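Local coordinates for chromosome partition protein Smc (Pyrococcus yayanosii, PDB 5XEI) that is an ATP-hydrolysing, DNA-binding SMC protein whose homodimer is probably required for chromosome condensation and partitioning, at residues R160-Y172 against K362-K374. Sequence-based numbering, arbitrary orientation.
Sequences RQLIDEISGIAEY and KNVFMRTLEAIAK
F365 enters between R160, I163, D164 and S167 as a knob into a hole, in a buried, largely apolar helix-helix contact at the neck of the SMC head, where the coiled-coil arm meets the ATPase domain. The short helix 156-167 crosses the long helix 321-383 steeply; the axes of 160-167 and 362-374 are 107° apart and 9.2 Å at closest approach. A Schellman motif at G168 ends the first helix, and the chain then turns into helix 170-246, the other helix of the arm.

With CG of F365 trans to the backbone N (chi1 177°), the ring reaches across to the 160-167 helix. The side chains of I163 and F365 cross at about a right angle, with CG2 of I163 3.6 Å from CE1 of F365, and OG of S167 sits at the ring edge. The ring of F400 also meets it, and P399 touches the F365 side chain. Farther along, I163 and I372 touch tip to tip, their CD1 atoms 3.9 Å apart. At the arm end, CG2 of V364 packs obliquely on Y172, 3.7 Å from CE1.

The helices come nearest at S167 and T368, whose CA atoms are 5.4 Å apart. OG1 of T368 donates to the carbonyl O of V364 (2.8 Å), 28° out of the carbonyl plane and on the face opposite T368 N. While bonded there, OG1 also lies against CB of S167, with T368 CB and CG2 beside it. Replacing T368 with an alanine would probably open a small gap beside S167 and deprive the V364 carbonyl of its second donor. S167 likewise keeps its hydroxyl near carbonyls of its own last turn.

Because no hydrogen bond joins the two segments, shape and burial of apolar groups hold the crossing, and the two small polar residues spend their hydroxyls within their own helices.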
loop_
_atom_site.group_PDB
_atom_site.type_symbol
_atom_site.label_atom_id
_atom_site.label_comp_id
_atom_site.label_asym_id
_atom_site.label_seq_id
_atom_site.Cartn_x
_atom_site.Cartn_y
_atom_site.Cartn_z
ATOM N N ARG A 160 -6.120 -17.526 -10.216
ATOM C CA ARG A 160 -4.860 -17.161 -9.564
ATOM C C ARG A 160 -5.081 -16.504 -8.213
ATOM O O ARG A 160 -4.394 -16.832 -7.237
ATOM C CB ARG A 160 -4.063 -16.209 -10.457
ATOM C CG ARG A 160 -2.748 -15.717 -9.846
ATOM C CD ARG A 160 -2.018 -14.813 -10.812
ATOM N NE ARG A 160 -2.734 -13.556 -11.060
ATOM C CZ ARG A 160 -3.114 -12.705 -10.110
ATOM N NH1 ARG A 160 -2.830 -12.937 -8.830
ATOM N NH2 ARG A 160 -3.776 -11.598 -10.432
ATOM N N GLN A 161 -6.014 -15.549 -8.155
ATOM C CA GLN A 161 -6.193 -14.697 -6.983
ATOM C C GLN A 161 -6.311 -15.486 -5.692
ATOM O O GLN A 161 -5.841 -15.040 -4.641
ATOM C CB GLN A 161 -7.433 -13.837 -7.165
ATOM C CG GLN A 161 -7.307 -12.846 -8.281
ATOM C CD GLN A 161 -7.146 -13.496 -9.636
ATOM O OE1 GLN A 161 -7.106 -14.727 -9.742
ATOM N NE2 GLN A 161 -6.990 -12.675 -10.679
ATOM N N LEU A 162 -6.948 -16.652 -5.741
ATOM C CA LEU A 162 -7.007 -17.461 -4.537
ATOM C C LEU A 162 -5.627 -17.978 -4.151
ATOM O O LEU A 162 -5.313 -18.080 -2.960
ATOM C CB LEU A 162 -7.995 -18.608 -4.714
ATOM C CG LEU A 162 -8.010 -19.508 -3.487
ATOM C CD1 LEU A 162 -9.394 -19.931 -3.189
ATOM C CD2 LEU A 162 -7.174 -20.730 -3.739
ATOM N N ILE A 163 -4.787 -18.311 -5.131
ATOM C CA ILE A 163 -3.412 -18.689 -4.798
ATOM C C ILE A 163 -2.681 -17.531 -4.114
ATOM O O ILE A 163 -1.909 -17.754 -3.169
ATOM C CB ILE A 163 -2.658 -19.201 -6.044
ATOM C CG1 ILE A 163 -3.402 -20.376 -6.663
ATOM C CG2 ILE A 163 -1.277 -19.715 -5.664
ATOM C CD1 ILE A 163 -3.576 -21.550 -5.712
ATOM N N ASP A 164 -2.915 -16.279 -4.559
ATOM C CA ASP A 164 -2.316 -15.126 -3.874
ATOM C C ASP A 164 -2.656 -15.122 -2.394
ATOM O O ASP A 164 -1.768 -15.048 -1.531
ATOM C CB ASP A 164 -2.767 -13.786 -4.475
ATOM C CG ASP A 164 -2.438 -13.645 -5.957
ATOM O OD1 ASP A 164 -1.470 -14.283 -6.423
ATOM O OD2 ASP A 164 -3.123 -12.857 -6.656
ATOM N N GLU A 165 -3.954 -15.160 -2.091
ATOM C CA GLU A 165 -4.407 -15.306 -0.713
ATOM C C GLU A 165 -3.661 -16.421 0.023
ATOM O O GLU A 165 -3.052 -16.190 1.075
ATOM C CB GLU A 165 -5.911 -15.552 -0.719
ATOM C CG GLU A 165 -6.710 -14.341 -1.211
ATOM C CD GLU A 165 -8.207 -14.492 -1.000
ATOM O OE1 GLU A 165 -8.987 -14.014 -1.857
ATOM O OE2 GLU A 165 -8.591 -15.105 0.019
ATOM N N ILE A 166 -3.669 -17.636 -0.529
ATOM C CA ILE A 166 -3.107 -18.770 0.195
ATOM C C ILE A 166 -1.619 -18.552 0.462
ATOM O O ILE A 166 -1.112 -18.835 1.555
ATOM C CB ILE A 166 -3.354 -20.083 -0.574
ATOM C CG1 ILE A 166 -4.850 -20.328 -0.808
ATOM C CG2 ILE A 166 -2.731 -21.238 0.163
ATOM C CD1 ILE A 166 -5.723 -20.001 0.372
ATOM N N SER A 167 -0.898 -18.058 -0.543
ATOM C CA SER A 167 0.535 -17.874 -0.393
ATOM C C SER A 167 0.859 -16.788 0.615
ATOM O O SER A 167 1.946 -16.814 1.203
ATOM C CB SER A 167 1.178 -17.557 -1.746
ATOM O OG SER A 167 0.569 -16.443 -2.362
ATOM N N GLY A 168 -0.063 -15.859 0.845
ATOM C CA GLY A 168 0.143 -14.844 1.856
ATOM C C GLY A 168 1.042 -13.705 1.438
ATOM O O GLY A 168 1.688 -13.091 2.292
ATOM N N ILE A 169 1.092 -13.389 0.141
ATOM C CA ILE A 169 1.917 -12.288 -0.347
ATOM C C ILE A 169 1.443 -10.911 0.106
ATOM O O ILE A 169 2.126 -9.915 -0.162
ATOM C CB ILE A 169 1.970 -12.301 -1.885
ATOM C CG1 ILE A 169 0.545 -12.252 -2.453
ATOM C CG2 ILE A 169 2.769 -13.498 -2.382
ATOM C CD1 ILE A 169 0.473 -12.097 -3.957
ATOM N N ALA A 170 0.304 -10.812 0.789
ATOM C CA ALA A 170 -0.182 -9.496 1.196
ATOM C C ALA A 170 0.837 -8.770 2.064
ATOM O O ALA A 170 1.003 -7.548 1.947
ATOM C CB ALA A 170 -1.503 -9.617 1.943
ATOM N N GLU A 171 1.543 -9.499 2.927
ATOM C CA GLU A 171 2.479 -8.828 3.820
ATOM C C GLU A 171 3.562 -8.100 3.034
ATOM O O GLU A 171 3.931 -6.964 3.368
ATOM C CB GLU A 171 3.065 -9.847 4.786
ATOM C CG GLU A 171 1.978 -10.792 5.269
ATOM C CD GLU A 171 2.511 -11.930 6.093
ATOM O OE1 GLU A 171 3.190 -12.808 5.516
ATOM O OE2 GLU A 171 2.241 -11.946 7.315
ATOM N N TYR A 172 4.051 -8.724 1.960
ATOM C CA TYR A 172 5.006 -8.061 1.080
ATOM C C TYR A 172 4.361 -6.890 0.355
ATOM O O TYR A 172 5.017 -5.872 0.103
ATOM C CB TYR A 172 5.578 -9.064 0.077
ATOM C CG TYR A 172 6.387 -10.146 0.730
ATOM C CD1 TYR A 172 5.776 -11.298 1.221
ATOM C CD2 TYR A 172 7.762 -10.013 0.880
ATOM C CE1 TYR A 172 6.517 -12.300 1.842
ATOM C CE2 TYR A 172 8.517 -11.010 1.498
ATOM C CZ TYR A 172 7.881 -12.149 1.973
ATOM O OH TYR A 172 8.600 -13.139 2.592
ATOM N N LYS A 362 7.368 -12.748 -5.272
ATOM C CA LYS A 362 7.220 -13.758 -6.304
ATOM C C LYS A 362 7.699 -15.120 -5.806
ATOM O O LYS A 362 6.988 -16.119 -5.949
ATOM C CB LYS A 362 7.960 -13.321 -7.557
ATOM C CG LYS A 362 8.083 -14.430 -8.535
ATOM C CD LYS A 362 9.214 -14.173 -9.492
ATOM C CE LYS A 362 8.712 -13.596 -10.788
ATOM N NZ LYS A 362 9.088 -14.482 -11.938
ATOM N N ASN A 363 8.879 -15.177 -5.176
ATOM C CA ASN A 363 9.364 -16.443 -4.610
ATOM C C ASN A 363 8.321 -17.117 -3.721
ATOM O O ASN A 363 8.093 -18.329 -3.817
ATOM C CB ASN A 363 10.637 -16.230 -3.795
ATOM C CG ASN A 363 11.809 -15.808 -4.642
ATOM O OD1 ASN A 363 11.767 -15.889 -5.862
ATOM N ND2 ASN A 363 12.858 -15.332 -3.998
ATOM N N VAL A 364 7.718 -16.360 -2.806
ATOM C CA VAL A 364 6.716 -16.959 -1.940
ATOM C C VAL A 364 5.568 -17.477 -2.778
ATOM O O VAL A 364 5.007 -18.544 -2.505
ATOM C CB VAL A 364 6.229 -15.953 -0.882
ATOM C CG1 VAL A 364 5.344 -16.649 0.128
ATOM C CG2 VAL A 364 7.398 -15.308 -0.182
ATOM N N PHE A 365 5.205 -16.736 -3.820
ATOM C CA PHE A 365 4.103 -17.177 -4.658
ATOM C C PHE A 365 4.437 -18.502 -5.322
ATOM O O PHE A 365 3.659 -19.464 -5.247
ATOM C CB PHE A 365 3.772 -16.120 -5.702
ATOM C CG PHE A 365 2.696 -16.536 -6.641
ATOM C CD1 PHE A 365 1.359 -16.458 -6.268
ATOM C CD2 PHE A 365 3.006 -17.033 -7.895
ATOM C CE1 PHE A 365 0.356 -16.848 -7.142
ATOM C CE2 PHE A 365 1.997 -17.418 -8.779
ATOM C CZ PHE A 365 0.685 -17.317 -8.403
ATOM N N MET A 366 5.610 -18.576 -5.955
ATOM C CA MET A 366 5.974 -19.779 -6.691
ATOM C C MET A 366 6.146 -20.964 -5.757
ATOM O O MET A 366 5.715 -22.076 -6.078
ATOM C CB MET A 366 7.250 -19.544 -7.488
ATOM C CG MET A 366 7.160 -18.395 -8.452
ATOM S SD MET A 366 5.990 -18.745 -9.775
ATOM C CE MET A 366 6.651 -20.299 -10.356
ATOM N N ARG A 367 6.792 -20.753 -4.607
ATOM C CA ARG A 367 6.928 -21.822 -3.626
ATOM C C ARG A 367 5.570 -22.367 -3.250
ATOM O O ARG A 367 5.379 -23.582 -3.144
ATOM C CB ARG A 367 7.643 -21.319 -2.378
ATOM C CG ARG A 367 7.940 -22.425 -1.378
ATOM C CD ARG A 367 6.933 -22.525 -0.240
ATOM N NE ARG A 367 7.096 -23.803 0.436
ATOM C CZ ARG A 367 7.035 -24.000 1.753
ATOM N NH1 ARG A 367 6.812 -22.996 2.575
ATOM N NH2 ARG A 367 7.225 -25.215 2.258
ATOM N N THR A 368 4.614 -21.472 -3.017
ATOM C CA THR A 368 3.254 -21.914 -2.759
ATOM C C THR A 368 2.680 -22.579 -3.992
ATOM O O THR A 368 2.145 -23.689 -3.920
ATOM C CB THR A 368 2.385 -20.733 -2.342
ATOM O OG1 THR A 368 2.982 -20.063 -1.222
ATOM C CG2 THR A 368 0.988 -21.208 -1.970
ATOM N N LEU A 369 2.822 -21.922 -5.146
ATOM C CA LEU A 369 2.199 -22.425 -6.359
ATOM C C LEU A 369 2.712 -23.811 -6.717
ATOM O O LEU A 369 1.954 -24.655 -7.204
ATOM C CB LEU A 369 2.447 -21.439 -7.491
ATOM C CG LEU A 369 1.774 -21.623 -8.847
ATOM C CD1 LEU A 369 2.725 -22.220 -9.827
ATOM C CD2 LEU A 369 0.512 -22.476 -8.736
ATOM N N GLU A 370 3.983 -24.080 -6.451
ATOM C CA GLU A 370 4.532 -25.374 -6.814
ATOM C C GLU A 370 4.158 -26.444 -5.802
ATOM O O GLU A 370 3.857 -27.582 -6.190
ATOM C CB GLU A 370 6.046 -25.256 -6.987
ATOM C CG GLU A 370 6.415 -24.617 -8.339
ATOM C CD GLU A 370 7.655 -23.707 -8.306
ATOM O OE1 GLU A 370 7.654 -22.710 -9.058
ATOM O OE2 GLU A 370 8.631 -23.980 -7.564
ATOM N N ALA A 371 4.155 -26.106 -4.509
ATOM C CA ALA A 371 3.693 -27.065 -3.511
ATOM C C ALA A 371 2.285 -27.541 -3.853
ATOM O O ALA A 371 2.013 -28.750 -3.939
ATOM C CB ALA A 371 3.730 -26.441 -2.111
ATOM N N ILE A 372 1.385 -26.595 -4.108
ATOM C CA ILE A 372 0.009 -26.983 -4.371
ATOM C C ILE A 372 -0.075 -27.837 -5.633
ATOM O O ILE A 372 -0.852 -28.797 -5.701
ATOM C CB ILE A 372 -0.875 -25.728 -4.446
ATOM C CG1 ILE A 372 -0.924 -25.059 -3.061
ATOM C CG2 ILE A 372 -2.273 -26.077 -4.996
ATOM C CD1 ILE A 372 -1.589 -23.694 -3.057
ATOM N N ALA A 373 0.746 -27.536 -6.633
ATOM C CA ALA A 373 0.666 -28.309 -7.867
ATOM C C ALA A 373 1.170 -29.734 -7.666
ATOM O O ALA A 373 0.622 -30.677 -8.244
ATOM C CB ALA A 373 1.444 -27.610 -8.975
ATOM N N LYS A 374 2.221 -29.919 -6.873
ATOM C CA LYS A 374 2.619 -31.279 -6.524
ATOM C C LYS A 374 1.463 -32.011 -5.852
ATOM O O LYS A 374 1.042 -33.091 -6.299
ATOM C CB LYS A 374 3.853 -31.244 -5.621
ATOM C CG LYS A 374 4.326 -32.579 -5.034
ATOM C CD LYS A 374 5.527 -32.293 -4.108
ATOM C CE LYS A 374 5.758 -33.354 -3.032
ATOM N NZ LYS A 374 6.663 -32.818 -1.942
#